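Cell envelope-related transcriptional attenuator domain-containing protein (Streptococcus agalactiae, PDB 3OKZ) probably belongs, as the LytR/CpsA/Psr domain of a longer protein, to the enzymes that transfer glycopolymers from lipid carriers to the cell wall, though its activity remains unproven. Local coordinates at residues Phe112-Met117 with Asn216-Ile221; Ser39-Ser44 with Lys84-Tyr89; Met59-Arg64 with Gly181-Gln186; His12-Thr17 with Pro229-Tyr234. One frame throughout, in Å; residues are numbered along the deposited sequence.

How the interactions relate
Three of the four contacts sit on one mixed sheet. Interaction 1 pairs the edge strand 217-219, one of its two outermost, with strand 111-116. Interaction 2 lies where strand 41-51 begins, and interaction 3 joins neighbouring strand 56-62 to helix 178-200. The centres of interactions 2 and 3 are about 14 Å apart, and the two touch through Asp43, Arg64 and Arg182. Interaction 1 touches interaction 2 where Gln114 meets Tyr89. Interaction 4 is far from interactions 2 and 3, but close to interaction 1; its chain loop encloses all three. Interaction 2 closes before 1 opens, while 3 crosses both. Interactions 2 and 3 gather charged residues, consistent with the lipid-phosphate site of family relatives.

Interaction 1: Phe112-Met117 with Asn216-Ile221; sequences FMQINM and NMQTNI
Met113 and Met217, both selenomethionines, meet on one face of an antiparallel strand pair at an edge of the central mixed sheet. The axes of strands 112-116 and 217-219 lie 4.7 Å apart. Met113 has CG anti to its backbone N (chi1 178°) and is extended as far as SE. It then bends, and its CE comes 3.6 Å from Met217 SE. Ile115 shares this face and sets its CG1 3.4 Å from Met217 CB. The opposite face carries Gln114 and Gln218. Their amide planes are 55° apart, and Gln114 OE1 is held from outside by the OH of Tyr89. The Gln218 amide also reaches the edge of the Phe112 ring, the planes inclined by 59°. At the far end Asn116 and Asn216 set their amides nearly perpendicular. Asn116 OD1 is an N-cap of helix 117-126, on Gly119 N. The backbones are tied by Gln114 N to Gln218 O at 3.1 Å, Gln218 N to Gln114 O at 2.8 Å and Asn116 N to Asn216 O at 3.1 Å. Asn220 N donates to Phe112 O at 2.9 Å, and Thr219 OG1 adds a weak bond there. Thr219 OG1 itself accepts from Ile221 N at 2.7 Å, an ST turn.

Interaction 2: Ser39-Ser44 with Lys84-Tyr89; sequences SGNSDS and KLNAAY
Tyr89 packs its ring edge along Gly40 and its CB on Ser42. The contact joins the start of strand 41-51 to the turn and short helix 87-90 of the LytR/CpsA/Psr domain. Tyr89 CE1 lies 3.6 Å from Gly40 N, which is in the ring plane. The neighbouring ring atom, Tyr89 CD1, is 3.6 Å from Gly40 O. Closer to the main chain, Tyr89 CB packs on Ser42 CB at 4.0 Å. Its chi1 of -167° sets CG opposite the backbone N and carries the ring along the chain towards Ser39. Gly40 has no side chain, and its backbone lies against the ring edge.

A water joins the two segments on the Asn86 side. It accepts from Ser42 N at 2.7 Å and donates to Asn41 OD1 at 3.1 Å and to Asn86 O. The amide of Asn86 lies beside Ser42 OG, and its plane is almost parallel to that of Asn41.

Further bonds position these groups. A type I turn from Lys84 to Ala87 places Asn86, closed by Ala87 N to Lys84 O at 2.9 Å. Asn86 also bonds through its backbone to Arg64. Tyr89 OH, the partner of Gln114, also has a weak bond to Trp38 O. Beyond Ser42 the strand turns a corner at Asp43, where Asp43 and Ser44 both face Gly26 in a classic beta bulge.

Asp43 forms a salt bridge with Arg170, probably at the family's lipid-phosphate pocket. Tyr89 touches Met25 and Val27 of strand 20-28 and Ala97 of helix 93-105.

Interaction 3: Met59-Arg64 with Gly181-Gln186; sequences MTSLER and GRQKRQ
Ser61 and Gln183 meet where helix 178-200 packs on strand 56-62, an inner strand of the mixed sheet of this LytR/CpsA/Psr domain. Ser61 points at the helix and offers its CB to the end of the Gln183 side chain. Gln183 reaches it by an extended chain that starts with CG beside the backbone N (chi1 -80°). Ser61 OG makes a weak hydrogen bond to Arg187, one turn further along the helix.

Leu62 turns the other way and packs on Leu85 and Leu246. Only the backbone of Leu62 comes close to the Gln183 amide.

Glu63 starts away from the helix, but bends at chi2 and brings its carboxylate back. The carboxylate and the Gln183 amide stand almost perpendicular, their planes 81° apart. Glu63 OE2 accepts a hydrogen bond from Asp65 N.

Arg64 bends at chi3 towards Arg182, whose chain runs straight out from CG to NE. Both arginines have long, weak ion pairs to Asp43, and Arg170 lies close by. This cluster is consistent with the pocket that holds the lipid pyrophosphate in family relatives. Arg64 is poorly ordered, so the short approach of the two NH1 atoms is doubtful, and it is no hydrogen bond. As modelled, the guanidinium planes are 74° apart, with Arg182 NH1 over one face of the Arg64 group and Arg64 NH1 at the edge of Arg182.

Interaction 4: His12-Thr17 with Pro229-Tyr234; sequences HAIEET and PNLLAY
Ile14 inserts between Tyr234, Asn230 and Leu231, and its branches reach different neighbours. Its CB lies 3.9 Å from Tyr234 OH. From there the side chain divides. CG2 is anti to the backbone N and packs on Asn230 CB at 3.7 Å. CG1 lies beside the backbone N (chi1 -72°) and runs along the phenol end of the tyrosine, 3.8 Å from Tyr234 OH. At the tip, Ile14 CD1 touches Leu231 CD2 at 3.8 Å. Ile14 thus bridges the tyrosine and the helix. The tyrosine hydroxyl is satisfied just beyond the turn, by a hydrogen bond to Lys18 O.

The polar part of the contact runs through a water. It donates to Ile14 O at 2.7 Å and accepts from Thr17 OG1 at 2.8 Å. It also appears to donate to Asn230 O, whose position is less certain. Ile14 to Thr17 form a type I turn, which brings the isoleucine carbonyl and the threonine hydroxyl to the same water. Thr17 also packs directly, its CG2 3.8 Å from Ala233 CB. Ahead of this turn, His12 ND1 donates to Glu15 OE1 at 3.0 Å, with the carboxylate oxygen close to the imidazole plane.

The contact fastens the chain before strand 20-28 to helix 228-232 and the residues after it. Ile14 N is bonded to the hydroxyl of Tyr111, at the start of strand 111-116. The Tyr234 ring stands edge-to-face with Phe20 of strand 20-28, and its side chain also touches Pro52 in the loop after strand 41-51.

Interaction 1: Phe112-Met117 with Asn216-Ile221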
loop_
_atom_site.group_PDB
_atom_site.type_symbol
_atom_site.label_atom_id
_atom_site.label_comp_id
_atom_site.label_asym_id
_atom_site.label_seq_id
_atom_site.Cartn_x
_atom_site.Cartn_y
_atom_site.Cartn_z
ATOM N N PHE A 112 7.527 2.900 7.489
ATOM C CA PHE A 112 6.584 1.835 7.243
ATOM C C PHE A 112 5.392 1.998 8.172
ATOM O O PHE A 112 5.540 2.277 9.365
ATOM C CB PHE A 112 7.280 0.500 7.511
ATOM C CG PHE A 112 6.361 -0.591 7.942
ATOM C CD1 PHE A 112 5.712 -1.390 6.997
ATOM C CD2 PHE A 112 6.122 -0.810 9.298
ATOM C CE1 PHE A 112 4.832 -2.395 7.391
ATOM C CE2 PHE A 112 5.242 -1.812 9.711
ATOM C CZ PHE A 112 4.593 -2.606 8.750
HETATM N N MSE A 113 4.203 1.823 7.620
HETATM C CA MSE A 113 3.011 1.940 8.434
HETATM C C MSE A 113 2.002 0.861 8.080
HETATM O O MSE A 113 1.748 0.569 6.900
HETATM C CB MSE A 113 2.383 3.317 8.253
HETATM C CG MSE A 113 1.106 3.502 9.047
HETATM SE SE MSE A 113 0.321 5.237 8.834
HETATM C CE MSE A 113 1.105 6.121 10.342
ATOM N N GLN A 114 1.439 0.250 9.111
ATOM C CA GLN A 114 0.439 -0.778 8.885
ATOM C C GLN A 114 -0.775 -0.503 9.742
ATOM O O GLN A 114 -0.648 -0.091 10.896
ATOM C CB GLN A 114 1.013 -2.168 9.173
ATOM C CG GLN A 114 1.367 -2.469 10.619
ATOM C CD GLN A 114 2.185 -3.748 10.724
ATOM O OE1 GLN A 114 2.097 -4.629 9.868
ATOM N NE2 GLN A 114 2.980 -3.855 11.775
ATOM N N ILE A 115 -1.946 -0.702 9.142
ATOM C CA ILE A 115 -3.226 -0.488 9.810
ATOM C C ILE A 115 -4.161 -1.648 9.479
ATOM O O ILE A 115 -4.275 -2.048 8.318
ATOM C CB ILE A 115 -3.869 0.835 9.343
ATOM C CG1 ILE A 115 -2.862 1.977 9.526
ATOM C CG2 ILE A 115 -5.137 1.121 10.147
ATOM C CD1 ILE A 115 -3.436 3.373 9.343
ATOM N N ASN A 116 -4.817 -2.206 10.491
ATOM C CA ASN A 116 -5.727 -3.322 10.246
ATOM C C ASN A 116 -7.072 -2.796 9.790
ATOM O O ASN A 116 -7.303 -1.585 9.768
ATOM C CB ASN A 116 -5.904 -4.191 11.496
ATOM C CG ASN A 116 -6.457 -3.422 12.659
ATOM O OD1 ASN A 116 -7.467 -2.739 12.538
ATOM N ND2 ASN A 116 -5.799 -3.531 13.800
HETATM N N MSE A 117 -7.973 -3.707 9.452
HETATM C CA MSE A 117 -9.275 -3.310 8.947
HETATM C C MSE A 117 -10.101 -2.441 9.874
HETATM O O MSE A 117 -10.836 -1.576 9.407
HETATM C CB MSE A 117 -10.058 -4.547 8.512
HETATM C CG MSE A 117 -9.308 -5.395 7.477
HETATM SE SE MSE A 117 -8.813 -4.418 5.865
HETATM C CE MSE A 117 -6.940 -4.120 6.232
ATOM N N ASN A 216 -4.897 0.168 16.573
ATOM C CA ASN A 216 -4.973 -0.713 15.418
ATOM C C ASN A 216 -4.116 -0.342 14.254
ATOM O O ASN A 216 -4.507 -0.558 13.103
ATOM C CB ASN A 216 -6.418 -0.852 14.937
ATOM C CG ASN A 216 -7.280 -1.606 15.922
ATOM O OD1 ASN A 216 -7.729 -1.055 16.918
ATOM N ND2 ASN A 216 -7.497 -2.879 15.657
HETATM N N MSE A 217 -2.951 0.225 14.553
HETATM C CA MSE A 217 -1.992 0.613 13.528
HETATM C C MSE A 217 -0.636 0.676 14.203
HETATM O O MSE A 217 -0.515 1.188 15.313
HETATM C CB MSE A 217 -2.364 1.964 12.909
HETATM C CG MSE A 217 -1.955 3.189 13.703
HETATM SE SE MSE A 217 -0.408 4.099 12.955
HETATM C CE MSE A 217 0.842 3.770 14.395
ATOM N N GLN A 218 0.372 0.123 13.536
ATOM C CA GLN A 218 1.734 0.084 14.064
ATOM C C GLN A 218 2.701 0.724 13.063
ATOM O O GLN A 218 2.759 0.332 11.896
ATOM C CB GLN A 218 2.129 -1.371 14.349
ATOM C CG GLN A 218 3.392 -1.554 15.177
ATOM C CD GLN A 218 4.634 -1.810 14.333
ATOM O OE1 GLN A 218 5.736 -1.977 14.865
ATOM N NE2 GLN A 218 4.461 -1.846 13.015
ATOM N N THR A 219 3.453 1.719 13.523
ATOM C CA THR A 219 4.390 2.405 12.649
ATOM C C THR A 219 5.856 2.308 13.040
ATOM O O THR A 219 6.211 2.083 14.195
ATOM C CB THR A 219 4.052 3.900 12.510
ATOM O OG1 THR A 219 5.099 4.545 11.783
ATOM C CG2 THR A 219 3.917 4.560 13.875
ATOM N N ASN A 220 6.694 2.496 12.030
ATOM C CA ASN A 220 8.139 2.464 12.157
ATOM C C ASN A 220 8.578 3.821 12.721
ATOM O O ASN A 220 9.707 3.996 13.179
ATOM C CB ASN A 220 8.745 2.268 10.768
ATOM C CG ASN A 220 10.133 1.729 10.820
ATOM O OD1 ASN A 220 10.768 1.533 9.788
ATOM N ND2 ASN A 220 10.622 1.471 12.025
ATOM N N ILE A 221 7.661 4.777 12.669
ATOM C CA ILE A 221 7.903 6.127 13.142
ATOM C C ILE A 221 8.045 6.208 14.654
ATOM O O ILE A 221 7.588 5.324 15.379
ATOM C CB ILE A 221 6.761 7.049 12.690
ATOM C CG1 ILE A 221 6.751 7.135 11.157
ATOM C CG2 ILE A 221 6.920 8.436 13.306
ATOM C CD1 ILE A 221 5.635 8.002 10.589
#

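Interaction 2: Ser39-Ser44 with Lys84-Tyr89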
loop_
_atom_site.group_PDB
_atom_site.type_symbol
_atom_site.label_atom_id
_atom_site.label_comp_id
_atom_site.label_asym_id
_atom_site.label_seq_id
_atom_site.Cartn_x
_atom_site.Cartn_y
_atom_site.Cartn_z
ATOM N N SER A 39 -0.264 -10.176 12.556
ATOM C CA SER A 39 0.053 -11.206 11.574
ATOM C C SER A 39 -1.170 -11.394 10.707
ATOM O O SER A 39 -2.302 -11.322 11.183
ATOM C CB SER A 39 0.382 -12.529 12.256
ATOM O OG SER A 39 -0.773 -13.076 12.863
ATOM N N GLY A 40 -0.949 -11.644 9.427
ATOM C CA GLY A 40 -2.078 -11.821 8.538
ATOM C C GLY A 40 -1.723 -11.754 7.066
ATOM O O GLY A 40 -0.765 -12.394 6.627
ATOM N N ASN A 41 -2.498 -10.976 6.313
ATOM C CA ASN A 41 -2.295 -10.839 4.882
ATOM C C ASN A 41 -2.244 -9.393 4.419
ATOM O O ASN A 41 -3.007 -8.554 4.895
ATOM C CB ASN A 41 -3.409 -11.579 4.143
ATOM C CG ASN A 41 -3.159 -13.066 4.070
ATOM O OD1 ASN A 41 -2.349 -13.525 3.266
ATOM N ND2 ASN A 41 -3.842 -13.830 4.918
ATOM N N SER A 42 -1.334 -9.107 3.493
ATOM C CA SER A 42 -1.196 -7.763 2.954
ATOM C C SER A 42 -2.433 -7.523 2.115
ATOM O O SER A 42 -2.519 -7.963 0.966
ATOM C CB SER A 42 0.065 -7.634 2.085
ATOM O OG SER A 42 -0.009 -8.420 0.902
ATOM N N ASP A 43 -3.399 -6.839 2.713
ATOM C CA ASP A 43 -4.649 -6.535 2.045
ATOM C C ASP A 43 -4.415 -5.401 1.062
ATOM O O ASP A 43 -5.206 -5.179 0.145
ATOM C CB ASP A 43 -5.694 -6.128 3.075
ATOM C CG ASP A 43 -7.092 -6.219 2.537
ATOM O OD1 ASP A 43 -7.492 -7.332 2.135
ATOM O OD2 ASP A 43 -7.789 -5.182 2.518
ATOM N N SER A 44 -3.313 -4.687 1.263
ATOM C CA SER A 44 -2.955 -3.573 0.404
ATOM C C SER A 44 -1.528 -3.133 0.646
ATOM O O SER A 44 -1.030 -3.188 1.772
ATOM C CB SER A 44 -3.863 -2.383 0.658
ATOM O OG SER A 44 -3.552 -1.347 -0.249
ATOM N N LYS A 84 3.854 -15.015 -5.006
ATOM C CA LYS A 84 3.198 -13.762 -5.319
ATOM C C LYS A 84 3.724 -12.781 -4.270
ATOM O O LYS A 84 4.054 -13.184 -3.154
ATOM C CB LYS A 84 1.672 -13.879 -5.181
ATOM C CG LYS A 84 0.927 -14.653 -6.279
ATOM C CD LYS A 84 -0.591 -14.612 -5.999
ATOM C CE LYS A 84 -1.435 -15.275 -7.087
ATOM N NZ LYS A 84 -1.285 -16.760 -7.128
ATOM N N LEU A 85 3.812 -11.504 -4.631
ATOM C CA LEU A 85 4.283 -10.462 -3.714
ATOM C C LEU A 85 3.441 -10.442 -2.442
ATOM O O LEU A 85 3.875 -9.978 -1.384
ATOM C CB LEU A 85 4.172 -9.093 -4.377
ATOM C CG LEU A 85 4.534 -7.914 -3.472
ATOM C CD1 LEU A 85 5.985 -8.094 -3.085
ATOM C CD2 LEU A 85 4.310 -6.552 -4.175
ATOM N N ASN A 86 2.219 -10.930 -2.579
ATOM C CA ASN A 86 1.271 -10.981 -1.485
ATOM C C ASN A 86 1.789 -11.851 -0.336
ATOM O O ASN A 86 1.494 -11.582 0.832
ATOM C CB ASN A 86 -0.057 -11.532 -2.023
ATOM C CG ASN A 86 -1.141 -11.586 -0.975
ATOM O OD1 ASN A 86 -1.615 -10.555 -0.495
ATOM N ND2 ASN A 86 -1.546 -12.798 -0.612
ATOM N N ALA A 87 2.585 -12.869 -0.672
ATOM C CA ALA A 87 3.112 -13.817 0.314
ATOM C C ALA A 87 4.217 -13.348 1.253
ATOM O O ALA A 87 4.537 -14.053 2.210
ATOM C CB ALA A 87 3.564 -15.091 -0.391
ATOM N N ALA A 88 4.815 -12.189 0.993
ATOM C CA ALA A 88 5.876 -11.696 1.867
ATOM C C ALA A 88 5.338 -11.526 3.288
ATOM O O ALA A 88 5.799 -12.185 4.222
ATOM C CB ALA A 88 6.409 -10.382 1.354
ATOM N N TYR A 89 4.357 -10.645 3.449
ATOM C CA TYR A 89 3.754 -10.408 4.760
ATOM C C TYR A 89 3.126 -11.702 5.273
ATOM O O TYR A 89 3.320 -12.081 6.427
ATOM C CB TYR A 89 2.687 -9.312 4.656
ATOM C CG TYR A 89 2.211 -8.754 5.981
ATOM C CD1 TYR A 89 1.285 -9.443 6.762
ATOM C CD2 TYR A 89 2.677 -7.523 6.448
ATOM C CE1 TYR A 89 0.832 -8.912 7.978
ATOM C CE2 TYR A 89 2.232 -6.986 7.657
ATOM C CZ TYR A 89 1.313 -7.684 8.414
ATOM O OH TYR A 89 0.877 -7.154 9.605
HETATM O O HOH W 1 -0.263 -11.385 2.604
#

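Interaction 3: Met59-Arg64 with Gly181-Gln186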
loop_
_atom_site.group_PDB
_atom_site.type_symbol
_atom_site.label_atom_id
_atom_site.label_comp_id
_atom_site.label_asym_id
_atom_site.label_seq_id
_atom_site.Cartn_x
_atom_site.Cartn_y
_atom_site.Cartn_z
HETATM N N MSE A 59 1.679 8.184 -4.845
HETATM C CA MSE A 59 1.293 6.897 -4.288
HETATM C C MSE A 59 1.322 5.829 -5.346
HETATM O O MSE A 59 0.628 5.920 -6.361
HETATM C CB MSE A 59 -0.111 6.948 -3.731
HETATM C CG MSE A 59 -0.309 7.950 -2.641
HETATM SE SE MSE A 59 -2.060 7.690 -1.967
HETATM C CE MSE A 59 -1.606 6.481 -0.528
ATOM N N THR A 60 2.117 4.802 -5.102
ATOM C CA THR A 60 2.198 3.706 -6.039
ATOM C C THR A 60 1.699 2.397 -5.406
ATOM O O THR A 60 2.290 1.866 -4.463
ATOM C CB THR A 60 3.635 3.585 -6.580
ATOM O OG1 THR A 60 3.949 4.784 -7.300
ATOM C CG2 THR A 60 3.777 2.400 -7.539
ATOM N N SER A 61 0.570 1.915 -5.918
ATOM C CA SER A 61 -0.035 0.674 -5.450
ATOM C C SER A 61 0.783 -0.481 -6.020
ATOM O O SER A 61 1.220 -0.436 -7.171
ATOM C CB SER A 61 -1.487 0.583 -5.935
ATOM O OG SER A 61 -2.259 1.706 -5.526
ATOM N N LEU A 62 0.983 -1.522 -5.226
ATOM C CA LEU A 62 1.787 -2.660 -5.666
ATOM C C LEU A 62 0.945 -3.919 -5.790
ATOM O O LEU A 62 0.530 -4.499 -4.787
ATOM C CB LEU A 62 2.932 -2.884 -4.675
ATOM C CG LEU A 62 3.623 -1.588 -4.226
ATOM C CD1 LEU A 62 4.702 -1.870 -3.162
ATOM C CD2 LEU A 62 4.215 -0.906 -5.444
ATOM N N GLU A 63 0.714 -4.337 -7.034
ATOM C CA GLU A 63 -0.093 -5.520 -7.351
ATOM C C GLU A 63 0.310 -6.765 -6.572
ATOM O O GLU A 63 1.402 -7.298 -6.754
ATOM C CB GLU A 63 -0.013 -5.812 -8.850
ATOM C CG GLU A 63 -0.764 -7.067 -9.264
ATOM C CD GLU A 63 -2.176 -7.105 -8.706
ATOM O OE1 GLU A 63 -2.950 -6.159 -8.973
ATOM O OE2 GLU A 63 -2.512 -8.077 -7.997
ATOM N N ARG A 64 -0.593 -7.233 -5.717
ATOM C CA ARG A 64 -0.359 -8.412 -4.877
ATOM C C ARG A 64 -0.003 -9.690 -5.626
ATOM O O ARG A 64 0.603 -10.595 -5.049
ATOM C CB ARG A 64 -1.600 -8.692 -4.040
ATOM C CG ARG A 64 -2.868 -8.839 -4.887
ATOM C CD ARG A 64 -4.043 -9.300 -4.051
ATOM N NE ARG A 64 -4.179 -8.491 -2.847
ATOM C CZ ARG A 64 -5.118 -8.675 -1.929
ATOM N NH1 ARG A 64 -6.013 -9.646 -2.077
ATOM N NH2 ARG A 64 -5.159 -7.891 -0.861
ATOM N N GLY A 181 -8.963 -2.322 -10.467
ATOM C CA GLY A 181 -10.110 -1.476 -10.197
ATOM C C GLY A 181 -10.087 -1.341 -8.689
ATOM O O GLY A 181 -10.056 -0.237 -8.135
ATOM N N ARG A 182 -10.054 -2.494 -8.029
ATOM C CA ARG A 182 -10.017 -2.571 -6.577
ATOM C C ARG A 182 -8.971 -1.640 -5.969
ATOM O O ARG A 182 -9.186 -1.073 -4.895
ATOM C CB ARG A 182 -9.718 -4.003 -6.141
ATOM C CG ARG A 182 -9.498 -4.149 -4.656
ATOM C CD ARG A 182 -9.259 -5.602 -4.254
ATOM N NE ARG A 182 -9.161 -5.713 -2.802
ATOM C CZ ARG A 182 -8.681 -6.768 -2.157
ATOM N NH1 ARG A 182 -8.250 -7.827 -2.836
ATOM N NH2 ARG A 182 -8.624 -6.754 -0.830
ATOM N N GLN A 183 -7.835 -1.489 -6.646
ATOM C CA GLN A 183 -6.785 -0.615 -6.135
ATOM C C GLN A 183 -7.045 0.869 -6.333
ATOM O O GLN A 183 -6.699 1.675 -5.466
ATOM C CB GLN A 183 -5.432 -1.002 -6.729
ATOM C CG GLN A 183 -4.840 -2.210 -6.016
ATOM C CD GLN A 183 -3.585 -2.689 -6.654
ATOM O OE1 GLN A 183 -3.615 -3.177 -7.766
ATOM N NE2 GLN A 183 -2.462 -2.548 -5.963
ATOM N N LYS A 184 -7.661 1.241 -7.455
ATOM C CA LYS A 184 -7.953 2.654 -7.693
ATOM C C LYS A 184 -8.822 3.053 -6.508
ATOM O O LYS A 184 -8.568 4.039 -5.832
ATOM C CB LYS A 184 -8.720 2.826 -9.012
ATOM C CG LYS A 184 -8.522 4.163 -9.712
ATOM C CD LYS A 184 -7.112 4.302 -10.268
ATOM C CE LYS A 184 -6.864 5.700 -10.854
ATOM N NZ LYS A 184 -5.440 5.944 -11.279
ATOM N N ARG A 185 -9.834 2.245 -6.233
ATOM C CA ARG A 185 -10.720 2.527 -5.121
ATOM C C ARG A 185 -9.959 2.575 -3.798
ATOM O O ARG A 185 -10.251 3.403 -2.940
ATOM C CB ARG A 185 -11.851 1.484 -5.064
ATOM C CG ARG A 185 -13.062 1.832 -5.916
ATOM C CD ARG A 185 -14.053 0.682 -5.991
ATOM N NE ARG A 185 -13.641 -0.297 -6.994
ATOM C CZ ARG A 185 -13.573 -1.608 -6.786
ATOM N NH1 ARG A 185 -13.897 -2.112 -5.604
ATOM N NH2 ARG A 185 -13.152 -2.409 -7.752
ATOM N N GLN A 186 -8.987 1.689 -3.627
ATOM C CA GLN A 186 -8.200 1.675 -2.399
ATOM C C GLN A 186 -7.471 3.005 -2.214
ATOM O O GLN A 186 -7.425 3.548 -1.108
ATOM C CB GLN A 186 -7.177 0.549 -2.441
ATOM C CG GLN A 186 -7.677 -0.777 -1.899
ATOM C CD GLN A 186 -6.592 -1.842 -1.905
ATOM O OE1 GLN A 186 -6.785 -2.949 -1.401
ATOM N NE2 GLN A 186 -5.438 -1.507 -2.485
#

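Interaction 4: His12-Thr17 with Pro229-Tyr234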
loop_
_atom_site.group_PDB
_atom_site.type_symbol
_atom_site.label_atom_id
_atom_site.label_comp_id
_atom_site.label_asym_id
_atom_site.label_seq_id
_atom_site.Cartn_x
_atom_site.Cartn_y
_atom_site.Cartn_z
ATOM N N HIS A 12 16.494 9.358 9.435
ATOM C CA HIS A 12 16.236 10.619 10.115
ATOM C C HIS A 12 15.580 11.637 9.199
ATOM O O HIS A 12 15.492 12.813 9.537
ATOM C CB HIS A 12 17.545 11.188 10.671
ATOM C CG HIS A 12 18.245 10.266 11.620
ATOM N ND1 HIS A 12 17.680 9.850 12.807
ATOM C CD2 HIS A 12 19.454 9.660 11.547
ATOM C CE1 HIS A 12 18.509 9.027 13.424
ATOM N NE2 HIS A 12 19.593 8.894 12.680
ATOM N N ALA A 13 15.112 11.170 8.049
ATOM C CA ALA A 13 14.476 12.021 7.048
ATOM C C ALA A 13 13.465 13.021 7.595
ATOM O O ALA A 13 13.376 14.149 7.121
ATOM C CB ALA A 13 13.820 11.151 5.988
ATOM N N ILE A 14 12.694 12.614 8.588
ATOM C CA ILE A 14 11.696 13.507 9.148
ATOM C C ILE A 14 12.311 14.500 10.121
ATOM O O ILE A 14 11.855 15.639 10.223
ATOM C CB ILE A 14 10.574 12.709 9.845
ATOM C CG1 ILE A 14 9.710 12.019 8.781
ATOM C CG2 ILE A 14 9.739 13.627 10.723
ATOM C CD1 ILE A 14 8.514 11.293 9.324
ATOM N N GLU A 15 13.349 14.065 10.832
ATOM C CA GLU A 15 14.028 14.930 11.791
ATOM C C GLU A 15 14.851 15.972 11.057
ATOM O O GLU A 15 15.361 16.910 11.664
ATOM C CB GLU A 15 14.946 14.110 12.699
ATOM C CG GLU A 15 14.219 13.035 13.474
ATOM C CD GLU A 15 13.985 11.796 12.648
ATOM O OE1 GLU A 15 14.853 10.902 12.698
ATOM O OE2 GLU A 15 12.950 11.717 11.947
ATOM N N GLU A 16 14.963 15.809 9.744
ATOM C CA GLU A 16 15.740 16.722 8.922
ATOM C C GLU A 16 14.908 17.273 7.774
ATOM O O GLU A 16 15.449 17.812 6.816
ATOM C CB GLU A 16 16.955 15.982 8.377
ATOM C CG GLU A 16 17.633 15.148 9.447
ATOM C CD GLU A 16 18.733 14.272 8.910
ATOM O OE1 GLU A 16 19.341 13.541 9.718
ATOM O OE2 GLU A 16 18.991 14.310 7.689
ATOM N N THR A 17 13.591 17.129 7.883
ATOM C CA THR A 17 12.663 17.600 6.869
ATOM C C THR A 17 13.112 17.253 5.448
ATOM O O THR A 17 13.004 18.078 4.527
ATOM C CB THR A 17 12.461 19.122 6.962
ATOM O OG1 THR A 17 12.438 19.519 8.339
ATOM C CG2 THR A 17 11.128 19.513 6.325
ATOM N N PRO A 229 5.956 19.159 15.079
ATOM C CA PRO A 229 6.533 20.255 14.293
ATOM C C PRO A 229 7.149 19.687 13.027
ATOM O O PRO A 229 7.007 20.232 11.930
ATOM C CB PRO A 229 7.598 20.836 15.230
ATOM C CG PRO A 229 7.116 20.456 16.601
ATOM C CD PRO A 229 6.645 19.040 16.375
ATOM N N ASN A 230 7.826 18.563 13.216
ATOM C CA ASN A 230 8.508 17.846 12.157
ATOM C C ASN A 230 7.529 17.317 11.118
ATOM O O ASN A 230 7.692 17.549 9.920
ATOM C CB ASN A 230 9.281 16.693 12.781
ATOM C CG ASN A 230 10.053 17.124 14.005
ATOM O OD1 ASN A 230 11.189 17.579 13.906
ATOM N ND2 ASN A 230 9.426 17.007 15.169
ATOM N N LEU A 231 6.511 16.603 11.582
ATOM C CA LEU A 231 5.519 16.048 10.679
ATOM C C LEU A 231 4.698 17.130 9.974
ATOM O O LEU A 231 4.502 17.068 8.754
ATOM C CB LEU A 231 4.628 15.078 11.446
ATOM C CG LEU A 231 5.336 13.730 11.636
ATOM C CD1 LEU A 231 4.746 12.976 12.814
ATOM C CD2 LEU A 231 5.222 12.918 10.344
ATOM N N LEU A 232 4.232 18.123 10.732
ATOM C CA LEU A 232 3.462 19.224 10.154
ATOM C C LEU A 232 4.224 19.808 8.973
ATOM O O LEU A 232 3.638 20.401 8.065
ATOM C CB LEU A 232 3.247 20.320 11.191
ATOM C CG LEU A 232 2.112 20.223 12.209
ATOM C CD1 LEU A 232 1.722 18.781 12.486
ATOM C CD2 LEU A 232 2.574 20.915 13.480
ATOM N N ALA A 233 5.538 19.644 8.995
ATOM C CA ALA A 233 6.366 20.156 7.925
ATOM C C ALA A 233 5.973 19.550 6.586
ATOM O O ALA A 233 6.302 20.110 5.539
ATOM C CB ALA A 233 7.832 19.877 8.217
ATOM N N TYR A 234 5.264 18.417 6.604
ATOM C CA TYR A 234 4.869 17.772 5.349
ATOM C C TYR A 234 3.376 17.898 5.018
ATOM O O TYR A 234 2.913 17.428 3.969
ATOM C CB TYR A 234 5.265 16.296 5.367
ATOM C CG TYR A 234 6.718 16.023 5.709
ATOM C CD1 TYR A 234 7.166 16.091 7.026
ATOM C CD2 TYR A 234 7.634 15.651 4.720
ATOM C CE1 TYR A 234 8.494 15.785 7.361
ATOM C CE2 TYR A 234 8.963 15.344 5.039
ATOM C CZ TYR A 234 9.384 15.409 6.366
ATOM O OH TYR A 234 10.680 15.071 6.706
HETATM O O HOH W 2 10.530 17.807 9.455
#